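Local coordinates for FERM, ARHGEF and pleckstrin domain-containing protein 2 (Mus musculus, PDB 6D2K) that activates RAC1 as a guanine nucleotide exchange factor in semaphorin and integrin signalling, and is represented here by its FERM domain alone, at residues L83-F88 with A105-R110; T123-I128 with E162-F167; K240-L245 with E261-S266. All coordinates share one frame; numbering follows the deposited sequence.

Contact 1. Residues L83-F88 with A105-R110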
loop_
_atom_site.group_PDB
_atom_site.type_symbol
_atom_site.label_atom_id
_atom_site.label_comp_id
_atom_site.label_asym_id
_atom_site.label_seq_id
_atom_site.Cartn_x
_atom_site.Cartn_y
_atom_site.Cartn_z
ATOM N N LEU A 83 6.018 -8.107 -0.927
ATOM C CA LEU A 83 4.652 -8.259 -0.451
ATOM C C LEU A 83 4.120 -6.917 0.005
ATOM O O LEU A 83 4.841 -6.164 0.675
ATOM C CB LEU A 83 4.647 -9.213 0.748
ATOM C CG LEU A 83 3.292 -9.419 1.412
ATOM C CD1 LEU A 83 2.326 -10.064 0.459
ATOM C CD2 LEU A 83 3.508 -10.286 2.656
ATOM N N ALA A 84 2.865 -6.625 -0.335
ATOM C CA ALA A 84 2.238 -5.387 0.103
ATOM C C ALA A 84 0.738 -5.544 0.147
ATOM O O ALA A 84 0.167 -6.332 -0.612
ATOM C CB ALA A 84 2.602 -4.236 -0.849
ATOM N N VAL A 85 0.096 -4.776 1.024
ATOM C CA VAL A 85 -1.361 -4.636 0.967
ATOM C C VAL A 85 -1.757 -3.858 -0.296
ATOM O O VAL A 85 -1.239 -2.772 -0.553
ATOM C CB VAL A 85 -1.884 -3.863 2.176
ATOM C CG1 VAL A 85 -3.372 -3.525 1.973
ATOM C CG2 VAL A 85 -1.648 -4.649 3.478
ATOM N N LYS A 86 -2.664 -4.426 -1.087
ATOM C CA LYS A 86 -3.187 -3.741 -2.257
ATOM C C LYS A 86 -4.461 -2.971 -1.919
ATOM O O LYS A 86 -4.619 -1.821 -2.328
ATOM C CB LYS A 86 -3.458 -4.747 -3.373
ATOM C CG LYS A 86 -3.925 -4.094 -4.676
ATOM C CD LYS A 86 -4.353 -5.139 -5.702
ATOM C CE LYS A 86 -3.663 -4.920 -7.034
ATOM N NZ LYS A 86 -4.038 -5.978 -8.023
ATOM N N PHE A 87 -5.360 -3.609 -1.175
ATOM C CA PHE A 87 -6.654 -3.011 -0.868
ATOM C C PHE A 87 -6.758 -2.698 0.627
ATOM O O PHE A 87 -6.715 -3.595 1.459
ATOM C CB PHE A 87 -7.797 -3.957 -1.267
ATOM C CG PHE A 87 -7.808 -4.317 -2.726
ATOM C CD1 PHE A 87 -8.157 -3.372 -3.684
ATOM C CD2 PHE A 87 -7.451 -5.588 -3.141
ATOM C CE1 PHE A 87 -8.156 -3.703 -5.037
ATOM C CE2 PHE A 87 -7.456 -5.917 -4.494
ATOM C CZ PHE A 87 -7.809 -4.974 -5.434
ATOM N N PHE A 88 -6.902 -1.416 0.955
ATOM C CA PHE A 88 -7.043 -0.979 2.343
ATOM C C PHE A 88 -8.526 -0.779 2.700
ATOM O O PHE A 88 -9.171 0.165 2.217
ATOM C CB PHE A 88 -6.279 0.333 2.546
ATOM C CG PHE A 88 -4.769 0.181 2.529
ATOM C CD1 PHE A 88 -4.074 0.087 3.721
ATOM C CD2 PHE A 88 -4.056 0.164 1.342
ATOM C CE1 PHE A 88 -2.689 -0.045 3.734
ATOM C CE2 PHE A 88 -2.661 0.028 1.345
ATOM C CZ PHE A 88 -1.987 -0.074 2.543
ATOM N N ALA A 105 -0.502 -4.298 10.217
ATOM C CA ALA A 105 0.311 -3.453 11.088
ATOM C C ALA A 105 1.723 -3.281 10.523
ATOM O O ALA A 105 2.291 -2.176 10.596
ATOM C CB ALA A 105 0.363 -4.024 12.514
ATOM N N LEU A 106 2.278 -4.354 9.956
ATOM C CA LEU A 106 3.610 -4.289 9.339
ATOM C C LEU A 106 3.589 -3.390 8.104
ATOM O O LEU A 106 4.551 -2.671 7.829
ATOM C CB LEU A 106 4.111 -5.687 8.938
ATOM C CG LEU A 106 4.492 -6.628 10.098
ATOM C CD1 LEU A 106 5.059 -7.942 9.553
ATOM C CD2 LEU A 106 5.502 -5.940 11.002
ATOM N N GLN A 107 2.487 -3.419 7.360
ATOM C CA GLN A 107 2.376 -2.572 6.174
ATOM C C GLN A 107 2.344 -1.107 6.591
ATOM O O GLN A 107 3.000 -0.253 5.984
ATOM C CB GLN A 107 1.107 -2.927 5.393
ATOM C CG GLN A 107 0.763 -1.953 4.254
ATOM C CD GLN A 107 1.720 -2.043 3.097
ATOM O OE1 GLN A 107 2.338 -1.054 2.700
ATOM N NE2 GLN A 107 1.844 -3.214 2.541
ATOM N N LEU A 108 1.572 -0.810 7.629
ATOM C CA LEU A 108 1.472 0.560 8.112
ATOM C C LEU A 108 2.801 1.037 8.680
ATOM O O LEU A 108 3.164 2.205 8.502
ATOM C CB LEU A 108 0.339 0.680 9.137
ATOM C CG LEU A 108 -1.024 0.468 8.471
ATOM C CD1 LEU A 108 -2.044 0.184 9.566
ATOM C CD2 LEU A 108 -1.445 1.662 7.590
ATOM N N LYS A 109 3.527 0.133 9.346
ATOM C CA LYS A 109 4.877 0.413 9.799
ATOM C C LYS A 109 5.746 0.820 8.610
ATOM O O LYS A 109 6.465 1.810 8.691
ATOM C CB LYS A 109 5.464 -0.797 10.541
ATOM C CG LYS A 109 6.945 -0.655 10.887
ATOM C CD LYS A 109 7.462 -1.892 11.600
ATOM C CE LYS A 109 8.979 -1.839 11.707
ATOM N NZ LYS A 109 9.567 -3.077 12.274
ATOM N N ARG A 110 5.667 0.061 7.521
ATOM C CA ARG A 110 6.449 0.390 6.328
ATOM C C ARG A 110 6.035 1.742 5.745
ATOM O O ARG A 110 6.899 2.542 5.355
ATOM C CB ARG A 110 6.329 -0.702 5.261
ATOM C CG ARG A 110 6.924 -0.288 3.914
ATOM C CD ARG A 110 6.352 -1.099 2.744
ATOM N NE ARG A 110 6.856 -2.451 2.764
ATOM C CZ ARG A 110 6.340 -3.473 2.092
ATOM N NH1 ARG A 110 5.267 -3.313 1.335
ATOM N NH2 ARG A 110 6.900 -4.666 2.212
#

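Contact 2. Residues T123-I128 with E162-F167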
loop_
_atom_site.group_PDB
_atom_site.type_symbol
_atom_site.label_atom_id
_atom_site.label_comp_id
_atom_site.label_asym_id
_atom_site.label_seq_id
_atom_site.Cartn_x
_atom_site.Cartn_y
_atom_site.Cartn_z
ATOM N N THR A 123 1.139 11.566 17.104
ATOM C CA THR A 123 0.487 10.376 16.581
ATOM C C THR A 123 1.478 9.365 15.994
ATOM O O THR A 123 1.312 8.140 16.152
ATOM C CB THR A 123 -0.614 10.739 15.587
ATOM O OG1 THR A 123 -1.582 11.530 16.277
ATOM C CG2 THR A 123 -1.280 9.475 15.050
ATOM N N ALA A 124 2.510 9.869 15.319
ATOM C CA ALA A 124 3.554 9.000 14.795
ATOM C C ALA A 124 4.236 8.267 15.942
ATOM O O ALA A 124 4.469 7.056 15.878
ATOM C CB ALA A 124 4.575 9.812 14.000
ATOM N N ALA A 125 4.571 9.027 16.979
ATOM C CA ALA A 125 5.230 8.491 18.166
ATOM C C ALA A 125 4.361 7.438 18.849
ATOM O O ALA A 125 4.861 6.382 19.305
ATOM C CB ALA A 125 5.534 9.624 19.130
ATOM N N LEU A 126 3.061 7.715 18.922
ATOM C CA LEU A 126 2.124 6.754 19.494
ATOM C C LEU A 126 2.060 5.465 18.666
ATOM O O LEU A 126 2.087 4.364 19.216
ATOM C CB LEU A 126 0.738 7.388 19.634
ATOM C CG LEU A 126 -0.351 6.508 20.239
ATOM C CD1 LEU A 126 0.047 6.071 21.666
ATOM C CD2 LEU A 126 -1.688 7.254 20.223
ATOM N N LEU A 127 1.954 5.588 17.349
ATOM C CA LEU A 127 1.992 4.412 16.480
ATOM C C LEU A 127 3.243 3.577 16.730
ATOM O O LEU A 127 3.160 2.352 16.889
ATOM C CB LEU A 127 1.960 4.832 14.997
ATOM C CG LEU A 127 0.584 5.177 14.453
ATOM C CD1 LEU A 127 0.718 5.866 13.090
ATOM C CD2 LEU A 127 -0.265 3.925 14.327
ATOM N N ILE A 128 4.404 4.223 16.725
ATOM C CA ILE A 128 5.657 3.508 16.926
ATOM C C ILE A 128 5.677 2.843 18.298
ATOM O O ILE A 128 6.150 1.722 18.424
ATOM C CB ILE A 128 6.873 4.425 16.755
ATOM C CG1 ILE A 128 6.892 4.986 15.334
ATOM C CG2 ILE A 128 8.174 3.668 17.042
ATOM C CD1 ILE A 128 7.906 6.102 15.132
ATOM N N GLU A 162 11.961 10.664 22.894
ATOM C CA GLU A 162 11.335 10.872 24.197
ATOM C C GLU A 162 9.833 10.597 24.168
ATOM O O GLU A 162 9.303 9.935 25.050
ATOM C CB GLU A 162 11.613 12.282 24.727
ATOM C CG GLU A 162 13.092 12.600 24.866
ATOM C CD GLU A 162 13.816 11.654 25.811
ATOM O OE1 GLU A 162 15.037 11.454 25.628
ATOM O OE2 GLU A 162 13.168 11.107 26.732
ATOM N N LYS A 163 9.142 11.096 23.150
ATOM C CA LYS A 163 7.708 10.845 23.049
ATOM C C LYS A 163 7.421 9.354 22.887
ATOM O O LYS A 163 6.476 8.831 23.474
ATOM C CB LYS A 163 7.099 11.600 21.868
ATOM C CG LYS A 163 7.073 13.111 22.013
ATOM C CD LYS A 163 6.556 13.760 20.735
ATOM C CE LYS A 163 6.678 15.277 20.786
ATOM N NZ LYS A 163 5.785 15.865 21.823
ATOM N N ILE A 164 8.231 8.679 22.080
ATOM C CA ILE A 164 8.027 7.252 21.815
ATOM C C ILE A 164 8.126 6.434 23.114
ATOM O O ILE A 164 7.276 5.594 23.392
ATOM C CB ILE A 164 9.050 6.715 20.795
ATOM C CG1 ILE A 164 8.788 7.322 19.411
ATOM C CG2 ILE A 164 8.963 5.195 20.740
ATOM C CD1 ILE A 164 9.924 7.117 18.419
ATOM N N LEU A 165 9.176 6.703 23.889
ATOM C CA LEU A 165 9.425 6.042 25.168
ATOM C C LEU A 165 8.308 6.326 26.160
ATOM O O LEU A 165 7.834 5.434 26.867
ATOM C CB LEU A 165 10.746 6.539 25.759
ATOM C CG LEU A 165 12.054 5.785 25.498
ATOM C CD1 LEU A 165 11.971 4.857 24.295
ATOM C CD2 LEU A 165 13.209 6.778 25.361
ATOM N N ASP A 166 7.909 7.588 26.223
ATOM C CA ASP A 166 6.825 8.031 27.092
ATOM C C ASP A 166 5.517 7.279 26.828
ATOM O O ASP A 166 4.865 6.795 27.755
ATOM C CB ASP A 166 6.639 9.543 26.904
ATOM C CG ASP A 166 5.469 10.109 27.696
ATOM O OD1 ASP A 166 5.345 11.353 27.746
ATOM O OD2 ASP A 166 4.667 9.334 28.254
ATOM N N PHE A 167 5.132 7.169 25.563
ATOM C CA PHE A 167 3.916 6.443 25.209
ATOM C C PHE A 167 4.065 4.936 25.471
ATOM O O PHE A 167 3.125 4.288 25.928
ATOM C CB PHE A 167 3.542 6.664 23.731
ATOM C CG PHE A 167 2.928 8.010 23.434
ATOM C CD1 PHE A 167 1.783 8.424 24.084
ATOM C CD2 PHE A 167 3.463 8.824 22.446
ATOM C CE1 PHE A 167 1.211 9.657 23.812
ATOM C CE2 PHE A 167 2.898 10.050 22.156
ATOM C CZ PHE A 167 1.762 10.467 22.839
#

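Contact 3. Residues K240-L245 with E261-S266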
loop_
_atom_site.group_PDB
_atom_site.type_symbol
_atom_site.label_atom_id
_atom_site.label_comp_id
_atom_site.label_asym_id
_atom_site.label_seq_id
_atom_site.Cartn_x
_atom_site.Cartn_y
_atom_site.Cartn_z
ATOM N N LYS A 240 -7.041 7.363 -21.993
ATOM C CA LYS A 240 -6.534 7.449 -23.357
ATOM C C LYS A 240 -5.175 8.114 -23.332
ATOM O O LYS A 240 -5.060 9.306 -23.023
ATOM C CB LYS A 240 -7.476 8.260 -24.243
ATOM C CG LYS A 240 -8.883 7.689 -24.326
ATOM C CD LYS A 240 -9.724 8.496 -25.318
ATOM C CE LYS A 240 -10.718 7.604 -26.043
ATOM N NZ LYS A 240 -11.648 6.908 -25.114
ATOM N N ARG A 241 -4.150 7.342 -23.666
ATOM C CA ARG A 241 -2.780 7.846 -23.646
ATOM C C ARG A 241 -2.475 8.380 -22.245
ATOM O O ARG A 241 -2.553 7.611 -21.289
ATOM C CB ARG A 241 -2.578 8.888 -24.761
ATOM C CG ARG A 241 -1.135 9.120 -25.145
ATOM C CD ARG A 241 -1.108 9.809 -26.519
ATOM N NE ARG A 241 0.228 10.223 -26.936
ATOM C CZ ARG A 241 0.702 10.029 -28.162
ATOM N NH1 ARG A 241 -0.032 9.383 -29.053
ATOM N NH2 ARG A 241 1.924 10.450 -28.470
ATOM N N LYS A 242 -2.143 9.663 -22.109
ATOM C CA LYS A 242 -1.827 10.233 -20.793
ATOM C C LYS A 242 -3.048 10.729 -20.017
ATOM O O LYS A 242 -2.900 11.193 -18.880
ATOM C CB LYS A 242 -0.838 11.396 -20.911
ATOM C CG LYS A 242 0.499 11.003 -21.515
ATOM C CD LYS A 242 1.526 12.108 -21.326
ATOM C CE LYS A 242 1.113 13.396 -21.993
ATOM N NZ LYS A 242 2.263 14.346 -22.049
ATOM N N ARG A 243 -4.228 10.647 -20.629
ATOM C CA ARG A 243 -5.454 11.219 -20.065
ATOM C C ARG A 243 -6.255 10.200 -19.268
ATOM O O ARG A 243 -6.594 9.138 -19.789
ATOM C CB ARG A 243 -6.352 11.758 -21.202
ATOM C CG ARG A 243 -5.750 12.915 -21.978
ATOM C CD ARG A 243 -6.447 13.105 -23.339
ATOM N NE ARG A 243 -7.900 13.132 -23.221
ATOM C CZ ARG A 243 -8.737 12.671 -24.147
ATOM N NH1 ARG A 243 -8.265 12.131 -25.263
ATOM N NH2 ARG A 243 -10.045 12.741 -23.944
ATOM N N PHE A 244 -6.566 10.542 -18.015
ATOM C CA PHE A 244 -7.448 9.734 -17.171
ATOM C C PHE A 244 -8.841 10.365 -17.146
ATOM O O PHE A 244 -8.972 11.551 -16.867
ATOM C CB PHE A 244 -6.875 9.660 -15.750
ATOM C CG PHE A 244 -7.734 8.902 -14.781
ATOM C CD1 PHE A 244 -7.943 7.539 -14.925
ATOM C CD2 PHE A 244 -8.322 9.556 -13.714
ATOM C CE1 PHE A 244 -8.724 6.847 -14.010
ATOM C CE2 PHE A 244 -9.113 8.877 -12.803
ATOM C CZ PHE A 244 -9.315 7.524 -12.957
ATOM N N LEU A 245 -9.870 9.578 -17.454
ATOM C CA LEU A 245 -11.228 10.103 -17.621
ATOM C C LEU A 245 -12.201 9.525 -16.597
ATOM O O LEU A 245 -12.350 8.313 -16.498
ATOM C CB LEU A 245 -11.745 9.800 -19.041
ATOM C CG LEU A 245 -11.138 10.565 -20.232
ATOM C CD1 LEU A 245 -9.661 10.270 -20.408
ATOM C CD2 LEU A 245 -11.889 10.225 -21.508
ATOM N N GLU A 261 -11.324 15.242 -16.666
ATOM C CA GLU A 261 -10.086 14.750 -17.265
ATOM C C GLU A 261 -8.860 15.187 -16.483
ATOM O O GLU A 261 -8.750 16.345 -16.079
ATOM C CB GLU A 261 -9.954 15.242 -18.706
ATOM C CG GLU A 261 -10.707 14.412 -19.715
ATOM C CD GLU A 261 -10.169 14.595 -21.124
ATOM O OE1 GLU A 261 -10.988 14.713 -22.061
ATOM O OE2 GLU A 261 -8.927 14.627 -21.293
ATOM N N PHE A 262 -7.942 14.249 -16.262
ATOM C CA PHE A 262 -6.675 14.553 -15.603
ATOM C C PHE A 262 -5.539 14.039 -16.461
ATOM O O PHE A 262 -5.655 12.984 -17.081
ATOM C CB PHE A 262 -6.636 13.912 -14.215
ATOM C CG PHE A 262 -7.717 14.418 -13.305
ATOM C CD1 PHE A 262 -7.516 15.559 -12.551
ATOM C CD2 PHE A 262 -8.938 13.776 -13.242
ATOM C CE1 PHE A 262 -8.522 16.039 -11.715
ATOM C CE2 PHE A 262 -9.940 14.249 -12.418
ATOM C CZ PHE A 262 -9.733 15.386 -11.663
ATOM N N LEU A 263 -4.439 14.783 -16.501
ATOM C CA LEU A 263 -3.313 14.390 -17.329
ATOM C C LEU A 263 -2.210 13.835 -16.443
ATOM O O LEU A 263 -1.711 14.537 -15.563
ATOM C CB LEU A 263 -2.796 15.602 -18.106
ATOM C CG LEU A 263 -1.865 15.302 -19.268
ATOM C CD1 LEU A 263 -2.687 14.695 -20.407
ATOM C CD2 LEU A 263 -1.182 16.587 -19.730
ATOM N N LEU A 264 -1.825 12.580 -16.657
ATOM C CA LEU A 264 -0.715 12.013 -15.881
ATOM C C LEU A 264 0.588 12.145 -16.669
ATOM O O LEU A 264 0.602 12.709 -17.763
ATOM C CB LEU A 264 -0.987 10.564 -15.466
ATOM C CG LEU A 264 -1.978 10.427 -14.302
ATOM C CD1 LEU A 264 -3.404 10.468 -14.816
ATOM C CD2 LEU A 264 -1.739 9.162 -13.491
ATOM N N GLY A 265 1.681 11.638 -16.114
ATOM C CA GLY A 265 2.989 11.922 -16.677
ATOM C C GLY A 265 3.356 11.106 -17.899
ATOM O O GLY A 265 4.254 11.476 -18.654
ATOM N N SER A 266 2.663 9.991 -18.092
ATOM C CA SER A 266 2.923 9.103 -19.219
ATOM C C SER A 266 1.743 8.180 -19.432
ATOM O O SER A 266 0.915 7.984 -18.524
ATOM C CB SER A 266 4.178 8.262 -18.958
ATOM O OG SER A 266 4.000 7.346 -17.892
#

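Contact 1. Residues L83-F88 with A105-R110
Both terminal nitrogens of Arg110 converge on the carbonyl oxygen of Leu83. NH1 to Leu83 O and NH2 to Leu83 O each measure 3.0 Å; the NH2 bond runs nearly in line with the carbonyl, whereas NH1 comes in tilted from its plane. The oxygen lies within 6° of the guanidinium plane, so this polar contact is made at the group's edge, where Ala84 CB also sits, 3.6 Å from NH1. Replacing the arginine with a leucine would probably leave Leu83 O without both of these donors.

The apolar contact centres on Gln107. With CG anti to the backbone N (chi1 171°), its chain reaches Val85 CG2, 3.7 Å from Gln107 CG, and Phe88 CZ, also 3.7 Å from that carbon. Val85 CG1 in turn lies over the centre of the Phe88 ring.

Strand 79-85 of the ubiquitin-like N-terminal sheet thus meets helix 98-113 of the central domain; the axes of segments 83-85 and 105-110 lie at 95°. Phe49 of strand 49-54 backs Val85, Tyr193 meets Phe88 edge-to-face, and Leu184 of helix 176-187 packs on Leu108.

Contact 2. Residues T123-I128 with E162-F167
Lys163 touches Ala125 through its first methylene alone: the two CB atoms are 3.7 Å apart. Beyond that carbon the lysine chain leads away from the contact, in keeping with its exposed position, so the residue closes the margin of the interface with carbon and carries its charge elsewhere.

Ile164 comes next and lies across from the same alanine, with the two CA atoms only 4.8 Å apart. Its CG1, beside the backbone N and anti to the carbonyl carbon, rests 3.9 Å from Ala125 CA. The two branches then take up Ile128 together: Ile164 CD1 meets Ile128 CD1 at 4.0 Å, and Ile164 CG2 faces Ile128 CG2. Leu132, one turn further along helix 121-136, continues this row against Ile164.

Phe167, one helical turn after Lys163, ends the walk. Its CD2 stands 3.7 Å from the backbone N of Leu126 and 4.0 Å from Ala125 CB. Leu126 has CG anti to its backbone N (chi1 -179°), which carries CD1 over one face of the ring in a CH-pi contact, 4.2 Å from the centroid of Phe167 and 27° off the normal. Leu126 also touches Ile186 of helix 176-187, linking the pair to a third helix of the all-helical central FERM domain.

Segments 123-128 and 162-167, of helices 121-136 and 161-168, cross at -51°, their axes 8.1 Å apart, a close approach consistent with the small Ala125 at its middle. Every contact across the interface involves carbon on at least one side, with neither hydrogen bond nor salt bridge between the segments, so the join depends on shape, dispersion and the exclusion of water.

Contact 3. Residues K240-L245 with E261-S266
Phe244 sets its CB against Leu264 CD1, 3.7 Å away, on the buried face of a beta hairpin, strands 243-247 and 259-264, in the antiparallel sheet of the PH-like C-terminal FERM domain. CG of Phe244 is anti to its backbone N (chi1 177°), and the ring offers its edge to Phe262 CD2. Phe273 of helix 267-284 meets the Phe244 ring edge-to-face, and Leu210 of strand 207-213 touches Phe244, Phe262 and Leu264, so this side faces the domain core.

The register follows from the backbone. Phe244 and Phe262 form the hydrogen-bonded pair, joined by Phe244 N to Phe262 O at 2.8 Å and Phe262 N to Phe244 O at 3.0 Å; non-hydrogen-bonded pairs, Arg243 with Leu263 and Leu245 with Glu261, flank it. Leu264 N then binds Lys242 O at 2.8 Å, carrying the pairing into the type II' turn from Lys240 to Arg243, which connects to strand 236-240. Lys242 runs its carbons on past the strand, CG lying 3.7 Å from Ser266 C, where Ser266 caps helix 267-284 and its OG also bonds Glu269.

On the other face Arg243 reaches diagonally over to Glu261 in a salt bridge, a bend at chi3 turning its guanidinium side-on to the carboxylate. The guanidinium and carboxylate planes are 33° apart. Leu245 CG packs alongside Glu261 CG and lines the acid's stem. Both carboxylate oxygens are met from above their plane: Arg243 NE reaches Glu261 OE2 at 2.6 Å, and Arg243 NH2 reaches Glu261 OE1 at 2.9 Å.

How the contacts relate
The three contacts come in series along the chain and sample all three lobes of the FERM domain. The centre of contact 1 lies about 5 Å from that of the chain, and the contact joins the ubiquitin-like lobe to the helical one. Contact 2 is wholly within the helical lobe; its centre is about 20 Å from that of contact 1, and its helix 121-136 directly follows helix 98-113. Contact 3 lies in the PH-like lobe, centre to centre about 27 Å from contact 1 and about 41 Å from contact 2, which lies on the opposite side of the chain's centre from it. None touches another: contact 1 bears on how two lobes are placed, while contacts 2 and 3 each lie inside a single lobe.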